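Local structure of beta-glucoside phosphorylase BglX (5VQE) at residues 9-13 with 352-356; 2-6 with 344-349. The protein is a GH3-family beta-glucoside phosphorylase that probably cleaves beta-glucosides with phosphate as the attacking group to give a glucose phosphate. One frame throughout, in Å; residues are numbered along the deposited sequence.

Contact 1 (9-13 with 352-356); sequences KPYNL and GMKAK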
ATOM      1  N   LYS A   9      23.576  -9.676   7.093  1.00 14.22           N
ATOM      2  CA  LYS A   9      22.193  -9.510   6.678  1.00 15.56           C
ATOM      3  C   LYS A   9      21.662  -8.149   7.128  1.00 16.32           C
ATOM      4  O   LYS A   9      21.902  -7.740   8.271  1.00 12.01           O
ATOM      5  CB  LYS A   9      21.350 -10.632   7.285  1.00 17.59           C
ATOM      6  CG  LYS A   9      19.868 -10.569   6.992  1.00 23.92           C
ATOM      7  CD  LYS A   9      19.192 -11.875   7.392  1.00 23.81           C
ATOM      8  CE  LYS A   9      18.882 -11.898   8.868  1.00 26.51           C
ATOM      9  NZ  LYS A   9      18.473 -13.274   9.302  1.00 29.19           N
ATOM     10  N   PRO A  10      20.917  -7.427   6.273  1.00 11.21           N
ATOM     11  CA  PRO A  10      20.478  -7.761   4.918  1.00 14.36           C
ATOM     12  C   PRO A  10      21.379  -7.185   3.820  1.00 14.86           C
ATOM     13  O   PRO A  10      20.950  -7.101   2.671  1.00 14.79           O
ATOM     14  CB  PRO A  10      19.104  -7.116   4.857  1.00 11.34           C
ATOM     15  CG  PRO A  10      19.312  -5.841   5.606  1.00 12.61           C
ATOM     16  CD  PRO A  10      20.303  -6.163   6.718  1.00 13.14           C
ATOM     17  N   TYR A  11      22.595  -6.773   4.175  1.00 15.59           N
ATOM     18  CA  TYR A  11      23.543  -6.235   3.200  1.00 16.42           C
ATOM     19  C   TYR A  11      24.390  -7.338   2.563  1.00 15.71           C
ATOM     20  O   TYR A  11      24.353  -7.530   1.347  1.00 17.30           O
ATOM     21  CB  TYR A  11      24.442  -5.184   3.864  1.00 13.51           C
ATOM     22  CG  TYR A  11      23.742  -3.865   4.110  1.00 12.01           C
ATOM     23  CD1 TYR A  11      23.652  -2.904   3.107  1.00 12.58           C
ATOM     24  CD2 TYR A  11      23.158  -3.584   5.341  1.00 14.41           C
ATOM     25  CE1 TYR A  11      23.012  -1.715   3.322  1.00 10.34           C
ATOM     26  CE2 TYR A  11      22.509  -2.397   5.562  1.00 12.71           C
ATOM     27  CZ  TYR A  11      22.434  -1.465   4.554  1.00 10.25           C
ATOM     28  OH  TYR A  11      21.778  -0.280   4.789  1.00 10.76           O
ATOM     29  N   ASN A  12      25.170  -8.056   3.373  1.00 18.12           N
ATOM     30  CA  ASN A  12      25.981  -9.173   2.886  1.00 19.22           C
ATOM     31  C   ASN A  12      26.952  -8.728   1.795  1.00 19.31           C
ATOM     32  O   ASN A  12      27.151  -9.430   0.799  1.00 19.16           O
ATOM     33  CB  ASN A  12      25.099 -10.312   2.359  1.00 21.19           C
ATOM     34  CG  ASN A  12      24.022 -10.731   3.343  1.00 24.21           C
ATOM     35  OD1 ASN A  12      22.827 -10.658   3.044  1.00 32.82           O
ATOM     36  ND2 ASN A  12      24.436 -11.177   4.513  1.00 20.75           N
ATOM     37  N   LEU A  13      27.566  -7.560   1.974  1.00 18.51           N
ATOM     38  CA  LEU A  13      28.455  -7.033   0.950  1.00 15.73           C
ATOM     39  C   LEU A  13      29.821  -7.702   1.017  1.00 18.58           C
ATOM     40  O   LEU A  13      30.258  -8.187   2.066  1.00 15.78           O
ATOM     41  CB  LEU A  13      28.617  -5.522   1.085  1.00 14.74           C
ATOM     42  CG  LEU A  13      27.344  -4.686   0.927  1.00 14.40           C
ATOM     43  CD1 LEU A  13      27.655  -3.222   1.026  1.00 14.30           C
ATOM     44  CD2 LEU A  13      26.637  -4.956  -0.391  1.00 16.29           C
ATOM     45  N   GLY A 352      25.302   1.522   1.040  1.00 11.81           N
ATOM     46  CA  GLY A 352      25.409   0.076   1.091  1.00 13.01           C
ATOM     47  C   GLY A 352      24.303  -0.625   0.326  1.00 10.80           C
ATOM     48  O   GLY A 352      24.518  -1.688  -0.260  1.00 12.73           O
ATOM     49  N   MET A 353      23.097  -0.052   0.331  1.00 11.08           N
ATOM     50  CA  MET A 353      22.023  -0.666  -0.443  1.00 10.48           C
ATOM     51  C   MET A 353      22.241  -0.447  -1.933  1.00 12.84           C
ATOM     52  O   MET A 353      21.892  -1.311  -2.746  1.00 13.25           O
ATOM     53  CB  MET A 353      20.661  -0.123   0.002  1.00 11.29           C
ATOM     54  CG  MET A 353      20.140  -0.776   1.285  1.00 14.45           C
ATOM     55  SD  MET A 353      19.748  -2.521   1.040  1.00 14.01           S
ATOM     56  CE  MET A 353      19.772  -3.187   2.714  1.00 13.38           C
ATOM     57  N   LYS A 354      22.824   0.697  -2.303  1.00 11.73           N
ATOM     58  CA  LYS A 354      23.169   0.940  -3.696  1.00 10.84           C
ATOM     59  C   LYS A 354      24.235  -0.040  -4.168  1.00 13.84           C
ATOM     60  O   LYS A 354      24.157  -0.562  -5.286  1.00 13.21           O
ATOM     61  CB  LYS A 354      23.622   2.390  -3.855  1.00 14.48           C
ATOM     62  CG  LYS A 354      22.481   3.363  -3.596  1.00 12.84           C
ATOM     63  CD  LYS A 354      22.894   4.822  -3.656  1.00 10.71           C
ATOM     64  CE  LYS A 354      21.712   5.719  -3.311  1.00 10.55           C
ATOM     65  NZ  LYS A 354      21.888   7.156  -3.652  1.00 11.85           N
ATOM     66  N   ALA A 355      25.213  -0.338  -3.306  1.00 12.58           N
ATOM     67  CA  ALA A 355      26.211  -1.350  -3.630  1.00 13.84           C
ATOM     68  C   ALA A 355      25.599  -2.743  -3.660  1.00 15.21           C
ATOM     69  O   ALA A 355      25.967  -3.568  -4.504  1.00 13.44           O
ATOM     70  CB  ALA A 355      27.359  -1.295  -2.627  1.00 16.18           C
ATOM     71  N   LYS A 356      24.657  -3.027  -2.753  1.00 14.58           N
ATOM     72  CA  LYS A 356      24.000  -4.333  -2.759  1.00 14.64           C
ATOM     73  C   LYS A 356      23.327  -4.592  -4.100  1.00 15.55           C
ATOM     74  O   LYS A 356      23.380  -5.707  -4.630  1.00 14.02           O
ATOM     75  CB  LYS A 356      22.982  -4.405  -1.616  1.00 14.44           C
ATOM     76  CG  LYS A 356      22.233  -5.732  -1.468  1.00 15.99           C
ATOM     77  CD  LYS A 356      21.127  -5.605  -0.413  1.00 17.05           C
ATOM     78  CE  LYS A 356      20.159  -6.781  -0.444  1.00 18.02           C
ATOM     79  NZ  LYS A 356      20.809  -8.025   0.001  1.00 16.60           N
TER

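Contact 2 (2-6 with 344-349); sequences YESIL and DEAVAR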
ATOM      1  N   TYR A   2      32.341   0.387   9.244  1.00 21.77           N
ATOM      2  CA  TYR A   2      30.975  -0.091   9.050  1.00 21.97           C
ATOM      3  C   TYR A   2      30.925  -1.541   8.595  1.00 24.00           C
ATOM      4  O   TYR A   2      29.874  -2.011   8.137  1.00 17.88           O
ATOM      5  CB  TYR A   2      30.206   0.791   8.056  1.00 18.32           C
ATOM      6  CG  TYR A   2      30.274   2.248   8.426  1.00 18.40           C
ATOM      7  CD1 TYR A   2      29.598   2.736   9.531  1.00 18.20           C
ATOM      8  CD2 TYR A   2      31.047   3.134   7.688  1.00 19.40           C
ATOM      9  CE1 TYR A   2      29.685   4.075   9.886  1.00 22.05           C
ATOM     10  CE2 TYR A   2      31.142   4.456   8.033  1.00 20.88           C
ATOM     11  CZ  TYR A   2      30.461   4.929   9.128  1.00 20.52           C
ATOM     12  OH  TYR A   2      30.570   6.264   9.460  1.00 20.67           O
ATOM     13  N   GLU A   3      32.028  -2.278   8.724  1.00 20.50           N
ATOM     14  CA  GLU A   3      32.009  -3.683   8.337  1.00 21.83           C
ATOM     15  C   GLU A   3      31.002  -4.469   9.162  1.00 17.42           C
ATOM     16  O   GLU A   3      30.393  -5.417   8.660  1.00 21.98           O
ATOM     17  CB  GLU A   3      33.405  -4.290   8.480  1.00 22.08           C
ATOM     18  CG  GLU A   3      34.437  -3.728   7.506  1.00 27.02           C
ATOM     19  CD  GLU A   3      34.997  -2.389   7.931  1.00 26.02           C
ATOM     20  OE1 GLU A   3      34.797  -1.993   9.100  1.00 28.40           O
ATOM     21  OE2 GLU A   3      35.647  -1.730   7.092  1.00 36.70           O
ATOM     22  N   SER A   4      30.796  -4.085  10.420  1.00 22.60           N
ATOM     23  CA  SER A   4      29.842  -4.792  11.266  1.00 22.98           C
ATOM     24  C   SER A   4      28.410  -4.639  10.762  1.00 23.14           C
ATOM     25  O   SER A   4      27.561  -5.492  11.051  1.00 25.87           O
ATOM     26  CB  SER A   4      29.956  -4.292  12.705  1.00 22.26           C
ATOM     27  OG  SER A   4      29.663  -2.908  12.785  1.00 32.41           O
ATOM     28  N   ILE A   5      28.119  -3.569  10.028  1.00 19.66           N
ATOM     29  CA  ILE A   5      26.807  -3.397   9.405  1.00 16.01           C
ATOM     30  C   ILE A   5      26.768  -4.017   8.017  1.00 15.77           C
ATOM     31  O   ILE A   5      25.862  -4.792   7.697  1.00 13.48           O
ATOM     32  CB  ILE A   5      26.444  -1.898   9.342  1.00 16.32           C
ATOM     33  CG1 ILE A   5      26.242  -1.317  10.748  1.00 17.78           C
ATOM     34  CG2 ILE A   5      25.186  -1.682   8.489  1.00 16.64           C
ATOM     35  CD1 ILE A   5      26.220   0.192  10.774  1.00 20.65           C
ATOM     36  N   LEU A   6      27.755  -3.690   7.176  1.00 14.63           N
ATOM     37  CA  LEU A   6      27.658  -3.956   5.745  1.00 15.22           C
ATOM     38  C   LEU A   6      27.974  -5.401   5.362  1.00 16.77           C
ATOM     39  O   LEU A   6      27.594  -5.829   4.264  1.00 15.31           O
ATOM     40  CB  LEU A   6      28.589  -3.009   4.982  1.00 14.16           C
ATOM     41  CG  LEU A   6      28.274  -1.527   5.167  1.00 14.63           C
ATOM     42  CD1 LEU A   6      29.338  -0.674   4.518  1.00 15.16           C
ATOM     43  CD2 LEU A   6      26.915  -1.184   4.598  1.00 12.23           C
ATOM     44  N   ASP A 344      27.230  10.169   8.875  1.00 16.33           N
ATOM     45  CA  ASP A 344      28.043   9.212   8.134  1.00 16.82           C
ATOM     46  C   ASP A 344      27.462   7.810   8.211  1.00 14.86           C
ATOM     47  O   ASP A 344      27.576   7.037   7.255  1.00 14.86           O
ATOM     48  CB  ASP A 344      29.479   9.211   8.662  1.00 14.94           C
ATOM     49  CG  ASP A 344      30.279  10.400   8.180  1.00 18.02           C
ATOM     50  OD1 ASP A 344      29.791  11.128   7.297  1.00 19.19           O
ATOM     51  OD2 ASP A 344      31.402  10.610   8.682  1.00 21.48           O
ATOM     52  N   GLU A 345      26.834   7.469   9.333  1.00 12.67           N
ATOM     53  CA  GLU A 345      26.283   6.131   9.500  1.00 16.82           C
ATOM     54  C   GLU A 345      25.021   5.954   8.669  1.00 11.42           C
ATOM     55  O   GLU A 345      24.795   4.892   8.079  1.00 12.66           O
ATOM     56  CB  GLU A 345      26.010   5.884  10.982  1.00 12.55           C
ATOM     57  CG  GLU A 345      25.616   4.468  11.328  1.00 17.84           C
ATOM     58  CD  GLU A 345      25.301   4.310  12.798  1.00 22.21           C
ATOM     59  OE1 GLU A 345      24.598   5.185  13.355  1.00 20.60           O
ATOM     60  OE2 GLU A 345      25.767   3.322  13.401  1.00 26.75           O
ATOM     61  N   ALA A 346      24.194   6.992   8.592  1.00 13.75           N
ATOM     62  CA  ALA A 346      23.020   6.937   7.730  1.00 14.31           C
ATOM     63  C   ALA A 346      23.426   6.793   6.269  1.00 13.42           C
ATOM     64  O   ALA A 346      22.904   5.938   5.545  1.00 12.53           O
ATOM     65  CB  ALA A 346      22.171   8.191   7.939  1.00 12.82           C
ATOM     66  N   VAL A 347      24.364   7.626   5.815  1.00 13.75           N
ATOM     67  CA  VAL A 347      24.787   7.576   4.419  1.00 10.75           C
ATOM     68  C   VAL A 347      25.460   6.252   4.104  1.00 12.45           C
ATOM     69  O   VAL A 347      25.326   5.732   2.991  1.00 14.17           O
ATOM     70  CB  VAL A 347      25.704   8.772   4.105  1.00 13.11           C
ATOM     71  CG1 VAL A 347      26.309   8.636   2.723  1.00 15.12           C
ATOM     72  CG2 VAL A 347      24.916  10.051   4.208  1.00 13.36           C
ATOM     73  N   ALA A 348      26.188   5.679   5.063  1.00 10.51           N
ATOM     74  CA  ALA A 348      26.798   4.376   4.828  1.00 12.83           C
ATOM     75  C   ALA A 348      25.738   3.322   4.532  1.00 13.48           C
ATOM     76  O   ALA A 348      25.928   2.465   3.662  1.00 11.29           O
ATOM     77  CB  ALA A 348      27.642   3.959   6.028  1.00 12.73           C
ATOM     78  N   ARG A 349      24.611   3.365   5.246  1.00 10.65           N
ATOM     79  CA  ARG A 349      23.565   2.379   5.004  1.00 10.06           C
ATOM     80  C   ARG A 349      22.841   2.643   3.689  1.00 11.76           C
ATOM     81  O   ARG A 349      22.357   1.701   3.053  1.00 10.85           O
ATOM     82  CB  ARG A 349      22.575   2.358   6.171  1.00 13.76           C
ATOM     83  CG  ARG A 349      22.977   1.415   7.289  1.00 12.44           C
ATOM     84  CD  ARG A 349      21.805   1.101   8.196  1.00 14.13           C
ATOM     85  NE  ARG A 349      22.103   0.018   9.134  1.00 14.98           N
ATOM     86  CZ  ARG A 349      22.513   0.188  10.392  1.00 16.18           C
ATOM     87  NH1 ARG A 349      22.698   1.399  10.889  1.00 14.77           N
ATOM     88  NH2 ARG A 349      22.744  -0.864  11.159  1.00 13.05           N
TER
HETATM   89  O   HOH W   1      32.708   7.731   9.009  1.00 29.50           O

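Contact 1 (9-13 with 352-356)
Y11, P10 and L13 pack onto M353, A355 and K356 in a buried, mainly apolar contact. It joins the loop before helix 15-27 to the C-terminal end of helix 340-356. The M353 methyl CE lies over one face of the Y11 ring, 3.7 Å from the centroid, a CH-pi contact offset toward the rim. A bend at chi2 (-67°) turns the M353 chain to this place. SD stands oblique to the same ring, as a Met-aromatic contact. P10 CG also touches the M353 methyl CE, at 4.0 Å. The edge of the Y11 ring meets the helix backbone in plane, with Y11 CE1 3.4 Å from M353 N. G352 has no side chain, and a CB there would run into Y11 CE1, while L13 CD2 rests 3.6 Å from K356 CA. One polar bond crosses: K356 NZ donates to P10 O at 2.8 Å, tilted 28° from the carbonyl plane. With an alanine in place of Y11 the ring and hydroxyl are gone, which would probably open a gap beside the M353 methyl and leave R349 O without its hydroxyl partner. Around the contact, I18 of helix 15-27 touches L13, W20 and V21 of that helix touch A355, and helix 3-6 packs on Y11.

Contact 2 (2-6 with 344-349)
Y2 OH is bound to a water at 2.6 Å, and that water donates a longer bond of 3.2 Å to D344 OD2. The water therefore bridges the residue before helix 3-6 and a turn of helix 340-356. The latter turn falls within the GH3 N-terminal domain, a family of the TIM-barrel clan, and the N-terminal residues pack on it there. The Y2 hydroxyl OH also touches D344 CB directly, at 3.2 Å. The Y2 ring and the D344 carboxylate planes stand 87° apart. The other carboxylate oxygen, D344 OD1, forms a salt bridge with K33. One face of the Y2 ring is covered by the A348 methyl. A348 CB sits 3.9 Å from the centroid of the Y2 ring and 11° off its normal, a centred CH-pi contact. Y2 is the N-cap residue of helix 3-6, and its carbonyl oxygen accepts a bond from L6 N and a weak one from I5 N. I5 CD1 lies over one face of the R349 guanidinium, offset toward its rim. I5 CG1 is anti to the carbonyl carbon (chi1 -66°), which brings both branches against the arginine. I5 CG1 comes 3.6 Å from R349 NH2, and I5 CG2 comes 3.6 Å from R349 NE. The arginine is extended from CG to NE and crosses I5 at about a right angle. L6 reaches in more lightly, with L6 CD2 3.9 Å from A348 O. The contact has no direct hydrogen bond between its segments. E345 OE1 pairs with R342, and R349 NH2 bonds to the neutral N282 OD1. The chemistry implies apolar groups packed on a ring and a guanidinium, with one water joining the two sides.

Overall arrangement
Both contacts pack the N-terminal residues of the chain on helix 340-356. Contact 2 uses an earlier part of that helix and contact 1 its last turn. Their centres are 10 Å apart. Two probable hydrogen bonds form the joint between them: Y11 OH of contact 1 lies 2.7 Å from R349 O of contact 2, and L13 N lies 2.9 Å from L6 O. N282 also links them, since its ND2 bonds to K9 O and to I5 O. The 2-deoxy-2-fluoro-glucose pocket is lined by other residues, including K193, H194 and D288. No residue of either contact belongs to it, so both are structural packing apart from the sugar site.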